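Threonine phosphate decarboxylase-like enzyme (Sulfurospirillum multivorans, PDB 6OUX) uses pyridoxal phosphate to decarboxylate L-serine O-phosphate to ethanolamine O-phosphate in norcobamide biosynthesis, and acts less efficiently on L-threonine phosphate. Local coordinates at residues I111-L116 / Y135-K140; V121-L126 / G141-Y146. All blocks are in the same frame, centred on the assembly; numbering follows the deposited sequence.

Interaction 1 of 2, residues I111-L116 / Y135-K140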
# COMPACT_ATOMS: atom_id res chain seq x y z
N ILE A 111 -0.37 10.23 2.68
CA ILE A 111 0.54 10.79 3.66
C ILE A 111 -0.10 11.96 4.40
O ILE A 111 0.03 12.06 5.61
CB ILE A 111 1.89 11.14 3.03
CG1 ILE A 111 2.60 9.82 2.63
CG2 ILE A 111 2.75 11.95 4.02
CD1 ILE A 111 3.79 10.11 1.67
N ILE A 112 -0.82 12.85 3.69
CA ILE A 112 -1.45 13.99 4.34
C ILE A 112 -2.57 13.57 5.30
O ILE A 112 -2.72 14.14 6.35
CB ILE A 112 -1.94 15.03 3.31
CG1 ILE A 112 -0.75 15.65 2.58
CG2 ILE A 112 -2.76 16.14 3.97
CD1 ILE A 112 -1.13 16.54 1.41
N GLN A 113 -3.29 12.53 4.95
CA GLN A 113 -4.28 11.97 5.83
C GLN A 113 -3.68 11.42 7.10
O GLN A 113 -4.27 11.67 8.17
CB GLN A 113 -5.16 10.96 5.07
CG GLN A 113 -5.98 11.72 4.02
CD GLN A 113 -6.71 10.89 2.94
OE1 GLN A 113 -7.59 11.43 2.22
NE2 GLN A 113 -6.36 9.62 2.81
N MET A 114 -2.56 10.71 7.02
CA MET A 114 -1.75 10.28 8.22
C MET A 114 -1.30 11.47 9.07
O MET A 114 -1.50 11.48 10.27
CB MET A 114 -0.58 9.39 7.82
CG MET A 114 0.49 9.06 8.89
SD MET A 114 2.04 8.34 8.25
CE MET A 114 2.86 9.87 7.82
N LEU A 115 -0.78 12.53 8.43
CA LEU A 115 -0.43 13.74 9.14
C LEU A 115 -1.59 14.41 9.89
O LEU A 115 -1.45 14.82 11.04
CB LEU A 115 0.22 14.76 8.16
CG LEU A 115 1.58 14.34 7.58
CD1 LEU A 115 2.03 15.33 6.52
CD2 LEU A 115 2.61 14.23 8.70
N LEU A 116 -2.73 14.51 9.23
CA LEU A 116 -3.84 15.25 9.80
C LEU A 116 -4.55 14.45 10.90
O LEU A 116 -5.26 15.06 11.73
CB LEU A 116 -4.81 15.66 8.71
CG LEU A 116 -4.33 16.70 7.69
CD1 LEU A 116 -5.48 17.04 6.75
CD2 LEU A 116 -3.82 18.00 8.25
N TYR A 135 -11.11 17.10 5.33
CA TYR A 135 -11.88 17.21 6.57
C TYR A 135 -12.24 15.83 7.16
O TYR A 135 -12.39 15.76 8.35
CB TYR A 135 -13.15 18.10 6.45
CG TYR A 135 -14.29 17.36 5.81
CD1 TYR A 135 -14.36 17.24 4.41
CD2 TYR A 135 -15.26 16.73 6.57
CE1 TYR A 135 -15.37 16.52 3.79
CE2 TYR A 135 -16.29 16.01 5.95
CZ TYR A 135 -16.33 15.90 4.56
OH TYR A 135 -17.30 15.18 3.91
N GLU A 136 -12.38 14.76 6.37
CA GLU A 136 -12.74 13.45 6.96
C GLU A 136 -11.58 12.83 7.69
O GLU A 136 -11.76 11.86 8.40
CB GLU A 136 -13.25 12.40 5.96
CG GLU A 136 -14.21 12.86 4.89
CD GLU A 136 -13.46 13.10 3.61
OE1 GLU A 136 -12.47 13.87 3.70
OE2 GLU A 136 -13.81 12.49 2.58
N PHE A 137 -10.38 13.38 7.56
CA PHE A 137 -9.26 12.70 8.18
C PHE A 137 -8.75 13.30 9.48
O PHE A 137 -7.94 12.68 10.18
CB PHE A 137 -8.24 12.47 7.09
CG PHE A 137 -8.79 11.57 6.01
CD1 PHE A 137 -8.77 10.17 6.19
CD2 PHE A 137 -9.39 12.10 4.88
CE1 PHE A 137 -9.30 9.33 5.23
CE2 PHE A 137 -9.92 11.25 3.91
CZ PHE A 137 -9.87 9.86 4.08
N VAL A 138 -9.28 14.46 9.86
CA VAL A 138 -8.88 15.10 11.10
C VAL A 138 -9.61 14.39 12.25
O VAL A 138 -10.66 13.78 12.04
CB VAL A 138 -9.20 16.63 11.11
CG1 VAL A 138 -8.59 17.33 9.89
CG2 VAL A 138 -10.69 16.92 11.23
N GLY A 139 -9.05 14.48 13.46
CA GLY A 139 -9.69 13.92 14.67
C GLY A 139 -10.98 14.63 15.01
O GLY A 139 -11.19 15.77 14.62
N LYS A 140 -11.84 13.96 15.77
CA LYS A 140 -13.18 14.49 16.04
C LYS A 140 -13.21 15.83 16.79
O LYS A 140 -14.09 16.64 16.55
CB LYS A 140 -14.05 13.43 16.73
CG LYS A 140 -13.59 13.01 18.12
CD LYS A 140 -14.50 11.90 18.67
CE LYS A 140 -14.81 12.17 20.14
NZ LYS A 140 -15.67 11.13 20.76
O HOH W 1 -6.45 15.39 14.04
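Q113 and L116, one turn apart on helix 108-116, face F137 and V138 across the contact, with the CA atoms of Q113 and F137 5.6 Å apart and those of L116 and V138 5.2 Å apart. The main side-chain contact is an amide laid over an aromatic ring. The Q113 CG stands anti to its carbonyl carbon (chi1 -67°), and the chain beyond it runs out extended, which carries the whole side chain along one face of the F137 ring. Q113 CG makes a CH-pi contact, 3.6 Å from the centroid of the F137 ring and 21° off its normal. Further out, Q113 CD lies 3.3 Å above the F137 ring plane, over its centre. The amide and the ring are stacked, their planes 23° apart. The amide nitrogen sits above the part of the ring around CZ and CE1.

Helix 108-116 belongs to the domain built on the seven-stranded mixed sheet, as in fold type I pyridoxal phosphate enzymes. Its partner here is the connection between strands 123-128 and 143-148. The other sides of the helix pack inside the domain: I111 and M114 touch F103, and I112 and L115 touch I206 of strand 204-208.

Contact at the C-terminal end of the helix is looser. L116 CB meets V138 CG1 at 4.3 Å, and the L116 side chain also touches Y134. L116 O lies 3.7 Å from V138 CA. A water joins the two backbones just beyond. It is hydrogen-bonded to L116 O at 2.6 Å, and it accepts the N-H of G139, whose N is 2.8 Å from the water oxygen.

Interaction 2 of 2, residues V121-L126 / G141-Y146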
# COMPACT_ATOMS: atom_id res chain seq x y z
N VAL A 121 -2.85 17.78 15.86
CA VAL A 121 -3.59 18.53 14.86
C VAL A 121 -5.00 18.84 15.38
O VAL A 121 -5.88 18.00 15.36
CB VAL A 121 -3.64 17.75 13.52
CG1 VAL A 121 -4.37 18.58 12.45
CG2 VAL A 121 -2.27 17.34 13.09
N GLN A 122 -5.22 20.07 15.82
CA GLN A 122 -6.49 20.49 16.43
C GLN A 122 -7.19 21.66 15.73
O GLN A 122 -8.38 21.90 15.93
CB GLN A 122 -6.23 20.91 17.87
CG GLN A 122 -5.82 19.77 18.77
CD GLN A 122 -6.90 18.69 18.86
OE1 GLN A 122 -6.60 17.49 18.82
NE2 GLN A 122 -8.17 19.11 18.97
N LYS A 123 -6.47 22.41 14.91
CA LYS A 123 -7.14 23.33 14.01
C LYS A 123 -6.32 23.33 12.75
O LYS A 123 -5.13 23.55 12.83
CB LYS A 123 -7.21 24.70 14.59
CG LYS A 123 -7.97 25.71 13.82
CD LYS A 123 -8.21 26.95 14.70
CE LYS A 123 -9.19 27.87 14.02
NZ LYS A 123 -9.39 29.16 14.74
N VAL A 124 -6.98 23.13 11.61
CA VAL A 124 -6.31 23.09 10.28
C VAL A 124 -6.99 24.05 9.29
O VAL A 124 -8.23 24.21 9.31
CB VAL A 124 -6.29 21.65 9.75
CG1 VAL A 124 -7.68 21.11 9.60
CG2 VAL A 124 -5.44 21.54 8.45
N ALA A 125 -6.17 24.80 8.57
CA ALA A 125 -6.63 25.70 7.51
C ALA A 125 -6.40 25.02 6.15
O ALA A 125 -5.25 24.62 5.82
CB ALA A 125 -5.95 27.05 7.57
N LEU A 126 -7.50 24.86 5.42
CA LEU A 126 -7.50 24.35 4.03
C LEU A 126 -7.99 25.42 3.09
O LEU A 126 -8.74 26.34 3.48
CB LEU A 126 -8.42 23.15 3.89
CG LEU A 126 -8.27 22.00 4.88
CD1 LEU A 126 -9.35 20.96 4.57
CD2 LEU A 126 -6.90 21.39 4.71
N GLY A 141 -12.25 16.07 17.68
CA GLY A 141 -12.12 17.40 18.28
C GLY A 141 -11.66 18.52 17.31
O GLY A 141 -11.85 19.70 17.59
N CYS A 142 -11.09 18.16 16.17
CA CYS A 142 -10.32 19.10 15.36
C CYS A 142 -11.23 20.01 14.59
O CYS A 142 -12.19 19.58 13.97
CB CYS A 142 -9.42 18.34 14.38
SG CYS A 142 -8.35 19.38 13.36
N GLU A 143 -10.94 21.29 14.65
CA GLU A 143 -11.59 22.27 13.81
C GLU A 143 -10.96 22.36 12.40
O GLU A 143 -9.75 22.20 12.26
CB GLU A 143 -11.43 23.63 14.46
CG GLU A 143 -12.03 23.74 15.85
CD GLU A 143 -11.89 25.15 16.43
OE1 GLU A 143 -11.74 26.11 15.65
OE2 GLU A 143 -11.94 25.27 17.67
N VAL A 144 -11.78 22.61 11.39
CA VAL A 144 -11.29 22.91 10.01
C VAL A 144 -11.79 24.32 9.63
O VAL A 144 -12.96 24.60 9.82
CB VAL A 144 -11.81 21.86 9.02
CG1 VAL A 144 -11.23 22.09 7.63
CG2 VAL A 144 -11.44 20.45 9.50
N VAL A 145 -10.93 25.18 9.15
CA VAL A 145 -11.31 26.52 8.60
C VAL A 145 -10.85 26.58 7.11
O VAL A 145 -9.88 25.91 6.73
CB VAL A 145 -10.72 27.68 9.40
CG1 VAL A 145 -11.42 27.76 10.77
CG2 VAL A 145 -9.20 27.60 9.54
N TYR A 146 -11.58 27.32 6.28
CA TYR A 146 -11.38 27.26 4.83
C TYR A 146 -11.04 28.64 4.39
O TYR A 146 -11.70 29.55 4.80
CB TYR A 146 -12.68 26.79 4.11
CG TYR A 146 -12.96 25.34 4.31
CD1 TYR A 146 -12.28 24.38 3.54
CD2 TYR A 146 -13.79 24.90 5.32
CE1 TYR A 146 -12.51 23.03 3.71
CE2 TYR A 146 -13.99 23.55 5.55
CZ TYR A 146 -13.37 22.62 4.71
OH TYR A 146 -13.58 21.27 4.88
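K123 to L126 pair with E143 to Y146 as parallel beta strands at one end of the large mixed sheet. Strand 143-148 is its outermost strand on this side within the chain. The axes of strands 123-126 and 143-146 diverge by 24°. Four backbone bonds join the two segments, alternating in direction. E143 N donates to Q122 O at 2.9 Å. V124 N donates to E143 O at 3.0 Å. V145 N then donates its N-H to V124 O at 2.9 Å, and L126 N to V145 O at 2.9 Å. The backbone of L126 is also bonded to F147, which continues the pattern.

On its other side strand 123-128 is backbone-bonded to strand 173-177: K123 to T173, and A125 to T173 and V175. The K123 N-H goes instead to D172. At the start of the strand, the D172 carboxylate oxygen OD2 accepts from both Q122 N and K123 N. The extended K123 side chain reaches its main partner at E169, a salt bridge to OE1. Its bridge to E143 is long, with K123 NZ 4.0 Å from E143 OE1.

On the face with V124 and V144, L126 CD1 touches V144 CG1 at 3.8 Å. The same L126 CD1 lies 3.9 Å from Y146 CE1.

Overall arrangement
From the N terminus the segments come in the order 111-116, 121-126, 135-140 and 141-146. Interaction 1 joins the first to the third and interaction 2 the second to the fourth, so the two contacts cross rather than nest. Interaction 1 closes a loop of 18 residues that contains strand 123-128. Interaction 2 closes the loop of 14 residues that leads from this strand to its neighbour. Each contact thus holds part of the other's loop. They also touch directly: V121 packs on the backbone of L115 and L116, and V124 meets V138. Together they tie helix 108-116 and the connection after strand 123-128 to the edge of the sheet.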